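Local coordinates for threonine synthase (Brucella melitensis bv. 1, PDB 4F4F), which probably catalyses the pyridoxal-phosphate-dependent conversion of O-phospho-L-homoserine and water to L-threonine and phosphate, the last step of threonine biosynthesis, at residues Arg251-Thr256 / Pro408-Ala413; Gly263-Gly268 / Leu281-Asn286; Val9-Glu14 / Phe321-Phe326; Gln38-Phe43 / Ala271-Leu276. One frame throughout, in Å; residues are numbered along the deposited sequence.

Interaction 1: Arg251-Thr256 / Pro408-Ala413; sequences RAVSFT and PMVVLA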
loop_
_atom_site.group_PDB
_atom_site.type_symbol
_atom_site.label_atom_id
_atom_site.label_comp_id
_atom_site.label_asym_id
_atom_site.label_seq_id
_atom_site.Cartn_x
_atom_site.Cartn_y
_atom_site.Cartn_z
ATOM N N ARG A 251 -26.328 -3.322 -5.981
ATOM C CA ARG A 251 -25.937 -2.338 -6.973
ATOM C C ARG A 251 -24.417 -2.276 -7.025
ATOM O O ARG A 251 -23.740 -2.570 -6.047
ATOM C CB ARG A 251 -26.562 -0.983 -6.664
ATOM C CG ARG A 251 -26.060 -0.319 -5.431
ATOM C CD ARG A 251 -26.638 1.067 -5.342
ATOM N NE ARG A 251 -26.337 1.683 -4.073
ATOM C CZ ARG A 251 -26.357 2.984 -3.851
ATOM N NH1 ARG A 251 -26.079 3.419 -2.651
ATOM N NH2 ARG A 251 -26.664 3.857 -4.813
ATOM N N ALA A 252 -23.902 -1.906 -8.180
ATOM C CA ALA A 252 -22.470 -1.771 -8.360
ATOM C C ALA A 252 -21.989 -0.479 -7.722
ATOM O O ALA A 252 -22.728 0.520 -7.650
ATOM C CB ALA A 252 -22.159 -1.770 -9.844
ATOM N N VAL A 253 -20.734 -0.485 -7.319
ATOM C CA VAL A 253 -20.086 0.644 -6.666
ATOM C C VAL A 253 -18.829 0.990 -7.446
ATOM O O VAL A 253 -18.200 0.107 -8.053
ATOM C CB VAL A 253 -19.757 0.281 -5.191
ATOM C CG1 VAL A 253 -18.931 1.395 -4.514
ATOM C CG2 VAL A 253 -21.058 0.066 -4.407
ATOM N N SER A 254 -18.485 2.274 -7.491
ATOM C CA SER A 254 -17.254 2.723 -8.137
ATOM C C SER A 254 -16.247 3.221 -7.108
ATOM O O SER A 254 -16.615 3.706 -6.013
ATOM C CB SER A 254 -17.536 3.811 -9.186
ATOM O OG SER A 254 -18.277 3.296 -10.258
ATOM N N PHE A 255 -14.975 3.094 -7.449
ATOM C CA PHE A 255 -13.904 3.545 -6.581
ATOM C C PHE A 255 -12.880 4.391 -7.321
ATOM O O PHE A 255 -12.456 4.050 -8.428
ATOM C CB PHE A 255 -13.167 2.374 -5.959
ATOM C CG PHE A 255 -14.011 1.526 -5.038
ATOM C CD1 PHE A 255 -14.803 0.517 -5.534
ATOM C CD2 PHE A 255 -13.983 1.734 -3.679
ATOM C CE1 PHE A 255 -15.541 -0.283 -4.691
ATOM C CE2 PHE A 255 -14.744 0.958 -2.823
ATOM C CZ PHE A 255 -15.523 -0.053 -3.342
ATOM N N THR A 256 -12.428 5.450 -6.663
ATOM C CA THR A 256 -11.295 6.215 -7.136
ATOM C C THR A 256 -10.185 6.146 -6.107
ATOM O O THR A 256 -10.405 6.371 -4.919
ATOM C CB THR A 256 -11.703 7.687 -7.418
ATOM O OG1 THR A 256 -12.751 7.708 -8.389
ATOM C CG2 THR A 256 -10.509 8.537 -7.939
ATOM N N PRO A 408 -22.739 4.832 -7.021
ATOM C CA PRO A 408 -22.102 5.643 -6.004
ATOM C C PRO A 408 -20.584 5.568 -6.111
ATOM O O PRO A 408 -20.027 4.507 -6.439
ATOM C CB PRO A 408 -22.518 4.960 -4.709
ATOM C CG PRO A 408 -22.774 3.553 -5.094
ATOM C CD PRO A 408 -23.373 3.628 -6.438
ATOM N N MET A 409 -19.945 6.707 -5.853
ATOM C CA MET A 409 -18.487 6.818 -5.910
ATOM C C MET A 409 -17.896 6.854 -4.504
ATOM O O MET A 409 -18.281 7.683 -3.655
ATOM C CB MET A 409 -18.102 8.101 -6.664
ATOM C CG MET A 409 -16.595 8.310 -6.809
ATOM S SD MET A 409 -15.765 6.960 -7.675
ATOM C CE MET A 409 -16.269 7.312 -9.347
ATOM N N VAL A 410 -16.930 5.982 -4.281
ATOM C CA VAL A 410 -16.170 5.948 -3.082
ATOM C C VAL A 410 -14.759 6.375 -3.435
ATOM O O VAL A 410 -14.106 5.772 -4.327
ATOM C CB VAL A 410 -16.151 4.539 -2.516
ATOM C CG1 VAL A 410 -15.241 4.492 -1.289
ATOM C CG2 VAL A 410 -17.588 4.079 -2.185
ATOM N N VAL A 411 -14.301 7.436 -2.791
ATOM C CA VAL A 411 -12.955 7.948 -2.999
ATOM C C VAL A 411 -12.147 7.527 -1.778
ATOM O O VAL A 411 -12.529 7.815 -0.660
ATOM C CB VAL A 411 -12.941 9.492 -3.084
ATOM C CG1 VAL A 411 -11.544 10.012 -3.346
ATOM C CG2 VAL A 411 -13.915 10.001 -4.151
ATOM N N LEU A 412 -11.032 6.877 -2.007
ATOM C CA LEU A 412 -10.130 6.460 -0.932
ATOM C C LEU A 412 -9.340 7.656 -0.409
ATOM O O LEU A 412 -8.596 8.324 -1.169
ATOM C CB LEU A 412 -9.173 5.363 -1.414
ATOM C CG LEU A 412 -9.619 3.904 -1.423
ATOM C CD1 LEU A 412 -11.015 3.725 -1.994
ATOM C CD2 LEU A 412 -8.567 2.942 -2.018
ATOM N N ALA A 413 -9.526 7.937 0.877
ATOM C CA ALA A 413 -8.723 8.908 1.588
ATOM C C ALA A 413 -7.543 8.190 2.263
ATOM O O ALA A 413 -7.698 7.500 3.250
ATOM C CB ALA A 413 -9.570 9.702 2.590
#

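Interaction 2: Gly263-Gly268 / Leu281-Asn286; sequences GDIFAG and LIIATN. With PLP (pyridoxal-5'-phosphate), chain C.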
loop_
_atom_site.group_PDB
_atom_site.type_symbol
_atom_site.label_atom_id
_atom_site.label_comp_id
_atom_site.label_asym_id
_atom_site.label_seq_id
_atom_site.Cartn_x
_atom_site.Cartn_y
_atom_site.Cartn_z
ATOM N N GLY A 263 -0.807 -0.954 -5.919
ATOM C CA GLY A 263 -1.161 -2.087 -5.081
ATOM C C GLY A 263 -2.559 -1.916 -4.513
ATOM O O GLY A 263 -3.330 -2.855 -4.430
ATOM N N ASP A 264 -2.866 -0.686 -4.145
ATOM C CA ASP A 264 -4.191 -0.313 -3.634
ATOM C C ASP A 264 -5.307 -0.586 -4.632
ATOM O O ASP A 264 -6.223 -1.395 -4.386
ATOM C CB ASP A 264 -4.229 1.163 -3.139
ATOM C CG ASP A 264 -3.568 2.214 -4.085
ATOM O OD1 ASP A 264 -3.367 2.038 -5.379
ATOM O OD2 ASP A 264 -3.282 3.327 -3.473
ATOM N N ILE A 265 -5.212 0.047 -5.790
ATOM C CA ILE A 265 -6.221 -0.147 -6.808
ATOM C C ILE A 265 -6.195 -1.574 -7.360
ATOM O O ILE A 265 -7.256 -2.103 -7.735
ATOM C CB ILE A 265 -6.142 0.922 -7.932
ATOM C CG1 ILE A 265 -7.505 1.028 -8.618
ATOM C CG2 ILE A 265 -4.990 0.630 -8.893
ATOM C CD1 ILE A 265 -7.587 2.082 -9.731
ATOM N N PHE A 266 -5.025 -2.203 -7.394
ATOM C CA PHE A 266 -4.990 -3.610 -7.828
ATOM C C PHE A 266 -5.830 -4.483 -6.884
ATOM O O PHE A 266 -6.489 -5.391 -7.337
ATOM C CB PHE A 266 -3.570 -4.176 -8.048
ATOM C CG PHE A 266 -3.592 -5.528 -8.724
ATOM C CD1 PHE A 266 -3.702 -5.621 -10.084
ATOM C CD2 PHE A 266 -3.585 -6.713 -7.960
ATOM C CE1 PHE A 266 -3.807 -6.880 -10.723
ATOM C CE2 PHE A 266 -3.677 -7.959 -8.570
ATOM C CZ PHE A 266 -3.793 -8.039 -9.958
ATOM N N ALA A 267 -5.835 -4.183 -5.589
ATOM C CA ALA A 267 -6.689 -4.876 -4.613
ATOM C C ALA A 267 -8.173 -4.716 -4.894
ATOM O O ALA A 267 -8.953 -5.672 -4.687
ATOM C CB ALA A 267 -6.376 -4.438 -3.169
ATOM N N GLY A 268 -8.556 -3.557 -5.417
ATOM C CA GLY A 268 -9.925 -3.313 -5.879
ATOM C C GLY A 268 -10.246 -4.160 -7.093
ATOM O O GLY A 268 -11.329 -4.740 -7.192
ATOM N N LEU A 281 -13.205 1.604 -11.791
ATOM C CA LEU A 281 -12.013 1.731 -10.985
ATOM C C LEU A 281 -11.215 2.876 -11.609
ATOM O O LEU A 281 -10.898 2.831 -12.808
ATOM C CB LEU A 281 -11.200 0.428 -10.981
ATOM C CG LEU A 281 -11.784 -0.782 -10.258
ATOM C CD1 LEU A 281 -11.040 -2.054 -10.659
ATOM C CD2 LEU A 281 -11.718 -0.556 -8.739
ATOM N N ILE A 282 -10.954 3.926 -10.840
ATOM C CA ILE A 282 -10.357 5.145 -11.414
ATOM C C ILE A 282 -9.034 5.389 -10.721
ATOM O O ILE A 282 -8.958 5.471 -9.475
ATOM C CB ILE A 282 -11.302 6.363 -11.266
ATOM C CG1 ILE A 282 -12.665 6.055 -11.898
ATOM C CG2 ILE A 282 -10.671 7.596 -11.906
ATOM C CD1 ILE A 282 -13.682 7.205 -11.858
ATOM N N ILE A 283 -7.984 5.487 -11.531
ATOM C CA ILE A 283 -6.640 5.760 -11.080
ATOM C C ILE A 283 -6.503 7.263 -10.978
ATOM O O ILE A 283 -6.738 7.971 -11.973
ATOM C CB ILE A 283 -5.589 5.230 -12.112
ATOM C CG1 ILE A 283 -5.766 3.711 -12.396
ATOM C CG2 ILE A 283 -4.180 5.601 -11.668
ATOM C CD1 ILE A 283 -5.229 3.221 -13.746
ATOM N N ALA A 284 -6.100 7.771 -9.822
ATOM C CA ALA A 284 -5.893 9.210 -9.661
ATOM C C ALA A 284 -4.401 9.470 -9.395
ATOM O O ALA A 284 -3.824 8.909 -8.454
ATOM C CB ALA A 284 -6.747 9.759 -8.513
ATOM N N THR A 285 -3.786 10.311 -10.230
ATOM C CA THR A 285 -2.359 10.534 -10.171
ATOM C C THR A 285 -2.110 12.019 -9.884
ATOM O O THR A 285 -2.982 12.870 -10.101
ATOM C CB THR A 285 -1.647 10.172 -11.508
ATOM O OG1 THR A 285 -1.771 11.277 -12.444
ATOM C CG2 THR A 285 -2.221 8.858 -12.093
ATOM N N ASN A 286 -0.912 12.303 -9.402
ATOM C CA ASN A 286 -0.388 13.652 -9.383
ATOM C C ASN A 286 0.321 13.970 -10.711
ATOM O O ASN A 286 0.124 13.246 -11.699
ATOM C CB ASN A 286 0.421 13.942 -8.086
ATOM C CG ASN A 286 1.765 13.215 -7.987
ATOM O OD1 ASN A 286 2.430 12.915 -8.982
ATOM N ND2 ASN A 286 2.197 12.980 -6.744
HETATM N N1 PLP C . -1.601 7.960 -0.852
HETATM C C2 PLP C . -0.847 7.852 0.308
HETATM C C2A PLP C . -1.054 8.718 1.532
HETATM C C3 PLP C . 0.221 6.814 0.386
HETATM O O3 PLP C . 0.967 6.698 1.542
HETATM C C4 PLP C . 0.429 5.955 -0.836
HETATM C C4A PLP C . 1.456 4.870 -0.891
HETATM C C5 PLP C . -0.445 6.149 -2.020
HETATM C C6 PLP C . -1.435 7.157 -1.942
HETATM C C5A PLP C . -0.267 5.232 -3.248
HETATM O O4P PLP C . -0.558 3.796 -2.987
HETATM P P PLP C . -0.253 2.546 -4.012
HETATM O O1P PLP C . -0.867 2.960 -5.341
HETATM O O2P PLP C . 1.260 2.464 -4.034
HETATM O O3P PLP C . -0.877 1.294 -3.434
#

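Interaction 3: Val9-Glu14 / Phe321-Phe326; sequences VSTRGE and FERLLF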
loop_
_atom_site.group_PDB
_atom_site.type_symbol
_atom_site.label_atom_id
_atom_site.label_comp_id
_atom_site.label_asym_id
_atom_site.label_seq_id
_atom_site.Cartn_x
_atom_site.Cartn_y
_atom_site.Cartn_z
ATOM N N VAL A 9 1.485 -17.886 -8.629
ATOM C CA VAL A 9 2.306 -17.958 -9.830
ATOM C C VAL A 9 2.934 -16.575 -10.109
ATOM O O VAL A 9 2.395 -15.544 -9.683
ATOM C CB VAL A 9 1.489 -18.436 -11.063
ATOM C CG1 VAL A 9 0.866 -19.829 -10.769
ATOM C CG2 VAL A 9 0.445 -17.400 -11.469
ATOM N N SER A 10 4.067 -16.559 -10.817
ATOM C CA SER A 10 4.717 -15.307 -11.169
ATOM C C SER A 10 4.177 -14.717 -12.445
ATOM O O SER A 10 3.935 -15.433 -13.450
ATOM C CB SER A 10 6.232 -15.533 -11.344
ATOM O OG SER A 10 6.875 -14.356 -11.754
ATOM N N THR A 11 4.085 -13.404 -12.459
ATOM C CA THR A 11 3.861 -12.682 -13.693
ATOM C C THR A 11 4.855 -12.959 -14.842
ATOM O O THR A 11 4.534 -12.620 -15.991
ATOM C CB THR A 11 3.822 -11.165 -13.444
ATOM O OG1 THR A 11 5.059 -10.740 -12.848
ATOM C CG2 THR A 11 2.575 -10.768 -12.547
ATOM N N ARG A 12 6.040 -13.505 -14.562
ATOM C CA ARG A 12 7.022 -13.755 -15.607
ATOM C C ARG A 12 7.130 -15.235 -15.971
ATOM O O ARG A 12 7.976 -15.646 -16.786
ATOM C CB ARG A 12 8.383 -13.108 -15.258
ATOM C CG ARG A 12 8.207 -11.577 -15.259
ATOM C CD ARG A 12 9.502 -10.763 -15.215
ATOM N NE ARG A 12 9.195 -9.399 -14.757
ATOM C CZ ARG A 12 10.093 -8.437 -14.603
ATOM N NH1 ARG A 12 11.377 -8.685 -14.844
ATOM N NH2 ARG A 12 9.703 -7.240 -14.162
ATOM N N GLY A 13 6.257 -16.031 -15.368
ATOM C CA GLY A 13 5.994 -17.417 -15.800
ATOM C C GLY A 13 7.015 -18.523 -15.566
ATOM O O GLY A 13 6.789 -19.645 -16.040
ATOM N N GLU A 14 8.136 -18.243 -14.910
ATOM C CA GLU A 14 9.200 -19.260 -14.782
ATOM C C GLU A 14 9.775 -19.319 -13.386
ATOM O O GLU A 14 10.958 -19.574 -13.220
ATOM C CB GLU A 14 10.361 -18.941 -15.723
ATOM C CG GLU A 14 9.901 -18.603 -17.110
ATOM C CD GLU A 14 11.036 -18.481 -18.079
ATOM O OE1 GLU A 14 11.840 -17.536 -17.989
ATOM O OE2 GLU A 14 11.072 -19.361 -18.934
ATOM N N PHE A 321 1.986 -2.246 -11.285
ATOM C CA PHE A 321 1.278 -2.204 -12.595
ATOM C C PHE A 321 1.471 -3.512 -13.383
ATOM O O PHE A 321 0.565 -3.968 -14.078
ATOM C CB PHE A 321 1.761 -1.008 -13.406
ATOM C CG PHE A 321 0.975 -0.755 -14.662
ATOM C CD1 PHE A 321 -0.388 -0.541 -14.620
ATOM C CD2 PHE A 321 1.622 -0.690 -15.879
ATOM C CE1 PHE A 321 -1.104 -0.282 -15.788
ATOM C CE2 PHE A 321 0.913 -0.461 -17.038
ATOM C CZ PHE A 321 -0.446 -0.243 -16.994
ATOM N N GLU A 322 2.638 -4.122 -13.221
ATOM C CA GLU A 322 2.956 -5.421 -13.817
ATOM C C GLU A 322 1.930 -6.494 -13.495
ATOM O O GLU A 322 1.675 -7.343 -14.347
ATOM C CB GLU A 322 4.377 -5.891 -13.406
ATOM C CG GLU A 322 4.760 -7.279 -13.918
ATOM C CD GLU A 322 6.195 -7.678 -13.605
ATOM O OE1 GLU A 322 7.002 -6.810 -13.194
ATOM O OE2 GLU A 322 6.509 -8.855 -13.810
ATOM N N ARG A 323 1.321 -6.452 -12.306
ATOM C CA ARG A 323 0.302 -7.434 -11.979
ATOM C C ARG A 323 -0.897 -7.241 -12.911
ATOM O O ARG A 323 -1.441 -8.229 -13.462
ATOM C CB ARG A 323 -0.098 -7.374 -10.506
ATOM C CG ARG A 323 0.875 -8.046 -9.582
ATOM C CD ARG A 323 0.479 -7.883 -8.113
ATOM N NE ARG A 323 1.110 -8.894 -7.261
ATOM C CZ ARG A 323 2.144 -8.684 -6.454
ATOM N NH1 ARG A 323 2.720 -7.490 -6.325
ATOM N NH2 ARG A 323 2.643 -9.675 -5.747
ATOM N N LEU A 324 -1.285 -5.990 -13.155
ATOM C CA LEU A 324 -2.396 -5.779 -14.080
ATOM C C LEU A 324 -2.003 -6.134 -15.510
ATOM O O LEU A 324 -2.828 -6.699 -16.260
ATOM C CB LEU A 324 -2.961 -4.358 -14.019
ATOM C CG LEU A 324 -4.081 -3.998 -15.030
ATOM C CD1 LEU A 324 -5.295 -4.914 -14.873
ATOM C CD2 LEU A 324 -4.481 -2.548 -14.880
ATOM N N LEU A 325 -0.782 -5.775 -15.919
ATOM C CA LEU A 325 -0.317 -6.147 -17.247
ATOM C C LEU A 325 -0.483 -7.651 -17.503
ATOM O O LEU A 325 -0.897 -8.068 -18.574
ATOM C CB LEU A 325 1.156 -5.757 -17.450
ATOM C CG LEU A 325 1.449 -4.275 -17.631
ATOM C CD1 LEU A 325 2.960 -3.992 -17.710
ATOM C CD2 LEU A 325 0.758 -3.732 -18.883
ATOM N N PHE A 326 -0.096 -8.463 -16.528
ATOM C CA PHE A 326 -0.185 -9.930 -16.634
ATOM C C PHE A 326 -1.633 -10.332 -16.879
ATOM O O PHE A 326 -1.915 -11.087 -17.813
ATOM C CB PHE A 326 0.344 -10.568 -15.339
ATOM C CG PHE A 326 0.438 -12.064 -15.339
ATOM C CD1 PHE A 326 1.207 -12.734 -16.272
ATOM C CD2 PHE A 326 -0.195 -12.814 -14.343
ATOM C CE1 PHE A 326 1.335 -14.129 -16.221
ATOM C CE2 PHE A 326 -0.065 -14.188 -14.280
ATOM C CZ PHE A 326 0.695 -14.852 -15.227
#

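Interaction 4: Gln38-Phe43 / Ala271-Leu276; sequences QEYPQF and AKRMGL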
loop_
_atom_site.group_PDB
_atom_site.type_symbol
_atom_site.label_atom_id
_atom_site.label_comp_id
_atom_site.label_asym_id
_atom_site.label_seq_id
_atom_site.Cartn_x
_atom_site.Cartn_y
_atom_site.Cartn_z
ATOM N N GLN A 38 -3.141 -18.208 -8.370
ATOM C CA GLN A 38 -3.328 -19.016 -9.556
ATOM C C GLN A 38 -4.788 -18.909 -10.021
ATOM O O GLN A 38 -5.084 -19.006 -11.208
ATOM C CB GLN A 38 -2.998 -20.447 -9.212
ATOM C CG GLN A 38 -3.079 -21.413 -10.376
ATOM C CD GLN A 38 -2.751 -22.801 -9.933
ATOM O OE1 GLN A 38 -3.585 -23.497 -9.348
ATOM N NE2 GLN A 38 -1.556 -23.226 -10.223
ATOM N N GLU A 39 -5.690 -18.761 -9.054
ATOM C CA GLU A 39 -7.078 -18.427 -9.331
ATOM C C GLU A 39 -7.602 -17.551 -8.225
ATOM O O GLU A 39 -7.072 -17.556 -7.102
ATOM C CB GLU A 39 -7.956 -19.669 -9.399
ATOM C CG GLU A 39 -7.936 -20.484 -8.132
ATOM C CD GLU A 39 -7.238 -21.806 -8.333
ATOM O OE1 GLU A 39 -7.674 -22.762 -7.651
ATOM O OE2 GLU A 39 -6.302 -21.910 -9.179
ATOM N N TYR A 40 -8.648 -16.798 -8.537
ATOM C CA TYR A 40 -9.247 -15.928 -7.551
ATOM C C TYR A 40 -10.395 -16.623 -6.830
ATOM O O TYR A 40 -11.270 -17.215 -7.454
ATOM C CB TYR A 40 -9.712 -14.628 -8.177
ATOM C CG TYR A 40 -8.544 -13.771 -8.540
ATOM C CD1 TYR A 40 -7.812 -13.113 -7.570
ATOM C CD2 TYR A 40 -8.103 -13.704 -9.851
ATOM C CE1 TYR A 40 -6.727 -12.343 -7.904
ATOM C CE2 TYR A 40 -7.004 -12.941 -10.184
ATOM C CZ TYR A 40 -6.328 -12.274 -9.220
ATOM O OH TYR A 40 -5.233 -11.573 -9.617
ATOM N N PRO A 41 -10.412 -16.529 -5.497
ATOM C CA PRO A 41 -11.548 -17.050 -4.731
ATOM C C PRO A 41 -12.810 -16.323 -5.150
ATOM O O PRO A 41 -12.742 -15.147 -5.466
ATOM C CB PRO A 41 -11.185 -16.676 -3.292
ATOM C CG PRO A 41 -9.703 -16.552 -3.307
ATOM C CD PRO A 41 -9.417 -15.903 -4.622
ATOM N N GLN A 42 -13.920 -17.028 -5.224
ATOM C CA GLN A 42 -15.129 -16.447 -5.758
ATOM C C GLN A 42 -16.209 -16.317 -4.703
ATOM O O GLN A 42 -16.396 -17.198 -3.869
ATOM C CB GLN A 42 -15.664 -17.281 -6.923
ATOM C CG GLN A 42 -14.712 -17.318 -8.081
ATOM C CD GLN A 42 -14.602 -15.968 -8.740
ATOM O OE1 GLN A 42 -15.614 -15.353 -9.090
ATOM N NE2 GLN A 42 -13.379 -15.502 -8.931
ATOM N N PHE A 43 -16.943 -15.209 -4.796
ATOM C CA PHE A 43 -18.152 -14.969 -4.004
ATOM C C PHE A 43 -19.336 -14.743 -4.931
ATOM O O PHE A 43 -19.292 -13.860 -5.786
ATOM C CB PHE A 43 -17.984 -13.718 -3.127
ATOM C CG PHE A 43 -17.180 -13.942 -1.902
ATOM C CD1 PHE A 43 -15.814 -14.115 -1.969
ATOM C CD2 PHE A 43 -17.795 -13.964 -0.661
ATOM C CE1 PHE A 43 -15.070 -14.338 -0.820
ATOM C CE2 PHE A 43 -17.052 -14.165 0.487
ATOM C CZ PHE A 43 -15.692 -14.361 0.403
ATOM N N ALA A 271 -10.889 -7.583 -5.782
ATOM C CA ALA A 271 -12.248 -7.665 -5.275
ATOM C C ALA A 271 -13.271 -7.895 -6.382
ATOM O O ALA A 271 -14.148 -8.741 -6.274
ATOM C CB ALA A 271 -12.598 -6.427 -4.486
ATOM N N LYS A 272 -13.146 -7.124 -7.446
ATOM C CA LYS A 272 -13.973 -7.295 -8.616
ATOM C C LYS A 272 -13.833 -8.703 -9.204
ATOM O O LYS A 272 -14.839 -9.340 -9.519
ATOM C CB LYS A 272 -13.616 -6.249 -9.669
ATOM C CG LYS A 272 -14.496 -6.248 -10.918
ATOM C CD LYS A 272 -14.150 -5.105 -11.879
ATOM C CE LYS A 272 -15.200 -4.957 -12.968
ATOM N NZ LYS A 272 -14.702 -4.228 -14.184
ATOM N N ARG A 273 -12.612 -9.173 -9.383
ATOM C CA ARG A 273 -12.407 -10.552 -9.862
ATOM C C ARG A 273 -13.080 -11.595 -8.959
ATOM O O ARG A 273 -13.528 -12.642 -9.444
ATOM C CB ARG A 273 -10.914 -10.857 -10.008
ATOM C CG ARG A 273 -10.231 -10.154 -11.178
ATOM C CD ARG A 273 -10.739 -10.652 -12.529
ATOM N NE ARG A 273 -10.483 -12.081 -12.718
ATOM C CZ ARG A 273 -9.360 -12.608 -13.191
ATOM N NH1 ARG A 273 -8.363 -11.842 -13.604
ATOM N NH2 ARG A 273 -9.244 -13.920 -13.288
ATOM N N MET A 274 -13.129 -11.328 -7.655
ATOM C CA MET A 274 -13.758 -12.255 -6.721
ATOM C C MET A 274 -15.298 -12.234 -6.788
ATOM O O MET A 274 -15.928 -13.121 -6.241
ATOM C CB MET A 274 -13.330 -11.980 -5.292
ATOM C CG MET A 274 -11.847 -12.182 -5.043
ATOM S SD MET A 274 -11.371 -11.512 -3.450
ATOM C CE MET A 274 -12.195 -12.702 -2.371
ATOM N N GLY A 275 -15.878 -11.225 -7.450
ATOM C CA GLY A 275 -17.336 -11.129 -7.638
ATOM C C GLY A 275 -17.978 -9.874 -7.082
ATOM O O GLY A 275 -19.159 -9.693 -7.224
ATOM N N LEU A 276 -17.210 -8.978 -6.456
ATOM C CA LEU A 276 -17.778 -7.744 -5.985
ATOM C C LEU A 276 -18.214 -6.875 -7.166
ATOM O O LEU A 276 -17.400 -6.525 -8.049
ATOM C CB LEU A 276 -16.790 -7.010 -5.077
ATOM C CG LEU A 276 -17.385 -5.835 -4.306
ATOM C CD1 LEU A 276 -18.457 -6.304 -3.289
ATOM C CD2 LEU A 276 -16.240 -5.050 -3.628
HETATM O O HOH W 1 -20.841 -12.147 -7.293
#

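Interaction 1: Arg251-Thr256 / Pro408-Ala413
Two neighbouring parallel strands in the middle of the six-stranded mixed sheet meet here, Ser254, Phe255 and Thr256 pairing with Met409, Val410 and Val411. Four backbone hydrogen bonds run up the pair. Ser254 N gives to Pro408 O (2.9 Å, 169°), Val410 N to Ser254 O, Thr256 N to Val410 O, and Leu412 N closes the series on Thr256 O at 3.0 Å.

On the face carrying Phe255 and Val410 the contacts are apolar. The Phe255 ring lies beside Val410 and points the same way, its CD2 3.7 Å from Val410 CB, while Leu412 CD1 comes to the ring edge. Further down, Val253 CG1 meets Val410 CG2 at 3.8 Å, and helix 236-245 covers this side. On the face carrying Ser254, Thr256 and Met409, the Met409 chain leaves with CG anti to the backbone N (chi1 -179°), then bends twice. That carries SD to within 3.2 Å of Thr256 OG1 and CE to 3.7 Å from Ser254 CB. Helix 390-402 packs here through Ala399.

At the start of the pair, Pro408 CG sits over the centre of one face of the Arg251 guanidinium, 3.8 Å above its plane, while Arg251 NE bonds to Leu246 O. The N-H and C=O groups that face each other across the pair satisfy one another, while those of Phe255 turn to the neighbouring strand 278-285. The buried Thr256 hydroxyl has no hydrogen-bond partner in the model; the Met409 sulfur lies beside it.

Interaction 2: Gly263-Gly268 / Leu281-Asn286
The backbone N of Ile265, the residue whose side chain crosses to Leu281, Ile282 and Ile283, gives a short bond to Asp264 OD1 (2.7 Å), meeting that oxygen on its anti side, 24° out of the carboxylate plane. The bond holds the Asp264 carboxylate close to the start of helix 263-274, beside the cofactor phosphate. Asp264 N in turn donates to PLP O3P at 2.9 Å. The cofactor takes further backbone hydrogen bonds from Gly260, Asn261 and Phe262, the glycine-containing phosphate-binding loop familiar in PLP enzymes of this fold. With the helix starting here, its N-terminal end probably helps stabilise the negative phosphate.

Behind this site no hydrogen bond joins helix and strand; the contact is mostly apolar. Ile265 has CG1 anti to the backbone N (chi1 -157°), an extended chain that puts CD1 at the strand, and it is this atom that touches: 3.6 Å from Ile283 CG1, 3.7 Å from Ile282 O and 4.2 Å from Leu281 CB. The Ile265 and Ile283 side chains cross at about a right angle. About a turn along the helix from Ile265, Gly268 offers bare backbone, its C 4.2 Å from Leu281 CD1.

The axes of 263-268 and 281-285 run nearly antiparallel (176°), 9.3 Å apart at closest approach, in the second half of the beta-alpha-beta unit that starts with strand 253-258. Ile265 also touches Val257 of that strand and Phe363 of strand 363-367, while Ile282 turns to Val398 of helix 390-402 on the other face of the sheet.

Interaction 3: Val9-Glu14 / Phe321-Phe326
Glu322, on helix 321-328 of the pyridoxal-phosphate-dependent enzyme family region, takes hold of both Thr11 and Arg12 in the type I beta turn Ser10-Gly13, which follows strand 8-10 of the N-terminal region. Arg12 grips the carboxylate side-on in a two-nitrogen salt bridge, NE to OE2 at 2.9 Å and NH2 to OE1 at 2.9 Å, each on the syn side but tilted from the carboxylate plane; the guanidinium and carboxylate planes are 23° apart. Thr11 OG1 donates to the same OE2 at 2.6 Å, from the face opposite to Arg12 NE. Two donors on one oxygen would favour the charged carboxylate.

Ser10 adds an ST turn, its OG accepting from Arg12 N (3.1 Å) and bonding also to Asp31, while Gly13 N closes the beta turn on Ser10 O. Leu34 N gives a second bond to Thr11 OG1, and Met340 of helix 333-346 lies against both Arg12 and Glu322. One helical turn beyond Glu322, the Phe326 ring takes a CH-pi contact on one face: Thr11 CA stands over its centre, 3.7 Å from the centroid and 12° off the normal.

Interaction 4: Gln38-Phe43 / Ala271-Leu276
Tyr40 and Arg273 cross obliquely. The arginine doubles back on itself at chi2 and chi3, with CB over the Tyr40 ring (4.3 Å from the centroid, a CH-pi contact). The guanidinium plane is turned 68° to the ring, and Tyr40 CD2 comes over one of its faces near the rim, 3.6 Å from Arg273 NH2. This is no flat stack; Arg273 NH1 bonds to Tyr269 OH, and Tyr40 OH to Glu327.

Phe43 and Met274 lie side by side, pointing the same way, Met274 CE 3.7 Å from Phe43 CE1. Between these pairs, the bent Gln42 side chain gives its NE2 to both Arg273 O (2.9 Å) and Tyr40 O (3.1 Å). Phe43 N donates to Met274 O at 2.7 Å, and a water joins Phe43 O to Gly275 O. Carbonyls at the end of the helix thus find donors where Gly275 closes it in a Schellman motif.

The loop between strand 35-37 and helix 45-49 lies against the C-terminal end of helix 263-274, while helix 236-245 packs on Met274 through Val236.

Overall arrangement
From the N terminus, the turn at 9-14 opens interaction 3, and the loop at 38-43 opens interaction 4; both belong to the N-terminal region. Strand 253-258 then begins interaction 1, and helix 263-274 supplies first 263-268 for interaction 2, then 271-276, where interaction 4 closes. Interaction 2 closes at 281-286, interaction 3 at 321-326 and interaction 1 last, at 408-413. Interactions 2 and 4 nest inside interaction 3, and interaction 2 also inside interaction 1; interaction 1 crosses 3 and 4, and 2 crosses 4. Interactions 1 and 2 share the central sheet; Phe266 of interaction 2 packs on Leu324 of interaction 3 and Tyr40 of interaction 4.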